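Local coordinates for zinc-binding protein TroA (Treponema pallidum, PDB 1K0F), which binds zinc with high affinity and specificity in the periplasm and hands it to the membrane permease of the TroABC transporter for import, at residues L60-K65 with H102-V107. Numbering follows the deposited sequence.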
loop_
_atom_site.group_PDB
_atom_site.type_symbol
_atom_site.label_atom_id
_atom_site.label_comp_id
_atom_site.label_asym_id
_atom_site.label_seq_id
_atom_site.Cartn_x
_atom_site.Cartn_y
_atom_site.Cartn_z
ATOM N N LEU A 60 4.542 -2.309 -11.180
ATOM C CA LEU A 60 4.030 -0.957 -11.304
ATOM C C LEU A 60 5.038 0.065 -10.780
ATOM O O LEU A 60 4.678 1.103 -10.232
ATOM C CB LEU A 60 2.709 -0.832 -10.548
ATOM C CG LEU A 60 1.614 -1.810 -10.984
ATOM C CD1 LEU A 60 0.279 -1.316 -10.467
ATOM C CD2 LEU A 60 1.580 -1.926 -12.509
ATOM N N HIS A 61 6.315 -0.248 -10.950
ATOM C CA HIS A 61 7.385 0.636 -10.518
ATOM C C HIS A 61 7.224 1.134 -9.089
ATOM O O HIS A 61 7.536 2.286 -8.785
ATOM C CB HIS A 61 7.475 1.833 -11.460
ATOM C CG HIS A 61 8.661 2.712 -11.205
ATOM N ND1 HIS A 61 9.955 2.241 -11.234
ATOM C CD2 HIS A 61 8.747 4.031 -10.917
ATOM C CE1 HIS A 61 10.790 3.232 -10.976
ATOM N NE2 HIS A 61 10.079 4.328 -10.777
ATOM N N LEU A 62 6.744 0.280 -8.202
ATOM C CA LEU A 62 6.577 0.703 -6.818
ATOM C C LEU A 62 7.934 0.764 -6.140
ATOM O O LEU A 62 8.383 1.820 -5.701
ATOM C CB LEU A 62 5.669 -0.263 -6.059
ATOM C CG LEU A 62 5.576 0.087 -4.583
ATOM C CD1 LEU A 62 4.622 1.241 -4.415
ATOM C CD2 LEU A 62 5.129 -1.111 -3.785
ATOM N N GLU A 63 8.577 -0.395 -6.068
ATOM C CA GLU A 63 9.884 -0.553 -5.447
ATOM C C GLU A 63 11.006 -0.000 -6.319
ATOM O O GLU A 63 12.051 -0.626 -6.484
ATOM C CB GLU A 63 10.113 -2.039 -5.164
ATOM C CG GLU A 63 9.080 -2.638 -4.210
ATOM C CD GLU A 63 7.971 -3.410 -4.916
ATOM O OE1 GLU A 63 7.692 -3.143 -6.107
ATOM O OE2 GLU A 63 7.370 -4.291 -4.267
ATOM N N THR A 64 10.771 1.189 -6.863
ATOM C CA THR A 64 11.714 1.889 -7.731
ATOM C C THR A 64 13.186 1.488 -7.644
ATOM O O THR A 64 13.821 1.208 -8.662
ATOM C CB THR A 64 11.633 3.408 -7.486
ATOM O OG1 THR A 64 11.995 3.688 -6.125
ATOM C CG2 THR A 64 10.219 3.913 -7.745
ATOM N N LYS A 65 13.727 1.460 -6.430
ATOM C CA LYS A 65 15.137 1.139 -6.221
ATOM C C LYS A 65 15.519 -0.339 -6.089
ATOM O O LYS A 65 16.429 -0.677 -5.333
ATOM C CB LYS A 65 15.642 1.900 -4.993
ATOM C CG LYS A 65 16.019 3.348 -5.274
ATOM C CD LYS A 65 15.295 4.305 -4.345
ATOM C CE LYS A 65 15.652 5.738 -4.671
ATOM N NZ LYS A 65 15.902 5.906 -6.130
ATOM N N HIS A 102 0.062 2.020 -6.255
ATOM C CA HIS A 102 -0.659 1.759 -5.015
ATOM C C HIS A 102 -2.009 1.107 -5.217
ATOM O O HIS A 102 -3.010 1.547 -4.660
ATOM C CB HIS A 102 -0.806 3.056 -4.246
ATOM C CG HIS A 102 0.487 3.784 -4.066
ATOM N ND1 HIS A 102 0.997 4.642 -5.017
ATOM C CD2 HIS A 102 1.393 3.756 -3.060
ATOM C CE1 HIS A 102 2.160 5.113 -4.604
ATOM N NE2 HIS A 102 2.423 4.592 -3.417
ATOM N N VAL A 103 -2.011 0.036 -5.994
ATOM C CA VAL A 103 -3.224 -0.702 -6.315
ATOM C C VAL A 103 -3.815 -1.504 -5.155
ATOM O O VAL A 103 -4.969 -1.920 -5.197
ATOM C CB VAL A 103 -2.963 -1.655 -7.493
ATOM C CG1 VAL A 103 -2.595 -0.852 -8.736
ATOM C CG2 VAL A 103 -1.845 -2.609 -7.134
ATOM N N TRP A 104 -3.023 -1.723 -4.118
ATOM C CA TRP A 104 -3.511 -2.474 -2.974
ATOM C C TRP A 104 -4.511 -1.637 -2.198
ATOM O O TRP A 104 -4.911 -2.007 -1.093
ATOM C CB TRP A 104 -2.357 -2.834 -2.052
ATOM C CG TRP A 104 -1.595 -1.643 -1.647
ATOM C CD1 TRP A 104 -1.938 -0.734 -0.687
ATOM C CD2 TRP A 104 -0.367 -1.191 -2.213
ATOM N NE1 TRP A 104 -0.993 0.259 -0.622
ATOM C CE2 TRP A 104 -0.017 0.003 -1.547
ATOM C CE3 TRP A 104 0.473 -1.683 -3.217
ATOM C CZ2 TRP A 104 1.139 0.716 -1.855
ATOM C CZ3 TRP A 104 1.621 -0.973 -3.526
ATOM C CH2 TRP A 104 1.944 0.213 -2.845
ATOM N N PHE A 105 -4.887 -0.491 -2.756
ATOM C CA PHE A 105 -5.854 0.360 -2.088
ATOM C C PHE A 105 -7.210 0.254 -2.762
ATOM O O PHE A 105 -8.172 0.897 -2.351
ATOM C CB PHE A 105 -5.366 1.803 -2.026
ATOM C CG PHE A 105 -4.518 2.087 -0.814
ATOM C CD1 PHE A 105 -4.815 1.493 0.407
ATOM C CD2 PHE A 105 -3.404 2.914 -0.904
ATOM C CE1 PHE A 105 -4.011 1.718 1.525
ATOM C CE2 PHE A 105 -2.594 3.145 0.201
ATOM C CZ PHE A 105 -2.894 2.543 1.421
ATOM N N ASP A 106 -7.264 -0.552 -3.820
ATOM C CA ASP A 106 -8.510 -0.845 -4.504
ATOM C C ASP A 106 -8.622 -2.352 -4.284
ATOM O O ASP A 106 -8.163 -3.147 -5.099
ATOM C CB ASP A 106 -8.449 -0.534 -5.999
ATOM C CG ASP A 106 -9.785 -0.788 -6.698
ATOM O OD1 ASP A 106 -10.631 -1.517 -6.128
ATOM O OD2 ASP A 106 -9.996 -0.262 -7.815
ATOM N N VAL A 107 -9.194 -2.724 -3.143
ATOM C CA VAL A 107 -9.369 -4.118 -2.749
ATOM C C VAL A 107 -9.785 -5.029 -3.887
ATOM O O VAL A 107 -9.300 -6.147 -3.994
ATOM C CB VAL A 107 -10.418 -4.239 -1.642
ATOM C CG1 VAL A 107 -10.566 -5.675 -1.233
ATOM C CG2 VAL A 107 -10.036 -3.372 -0.464
#
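L62 packs against H102 and W104 at the vacant zinc site of this metal-free, closed TroA, a solute-binding protein of family 9. The loop that follows strand 54-57 of the parallel sheet thereby meets the loop leading into helix 107-124, in a buried contact made by van der Waals packing. H102 is one of the four zinc ligands; its ring lies close to those of H37 and H168 and to D248, and its ND1 is hydrogen-bonded to D100, consistent with D100 orienting the imidazole. L62 CD1 sits over one face of that ring, 4.1 Å from H102 NE2. The same methyl comes in at the edge of the W104 indole, near its plane, with L62 CD1 3.3 Å from W104 CH2, while L62 CD2 approaches W104 CZ3 at 3.5 Å. With W104 CG between its own backbone N and carbonyl carbon (chi1 55°), the indole extends toward L62, and H102 CA lies over the rim of one face, 3.6 Å above the W104 ring plane. Its NE1 is hydrogen-bonded to the carbonyl O of S247, the residue before the zinc ligand D248. Beside this cluster L60, which also touches R91 and P101, meets V103, itself in contact with Y173 of helix 172-178, tip to tip, with L60 CD1 3.4 Å from V103 CG1.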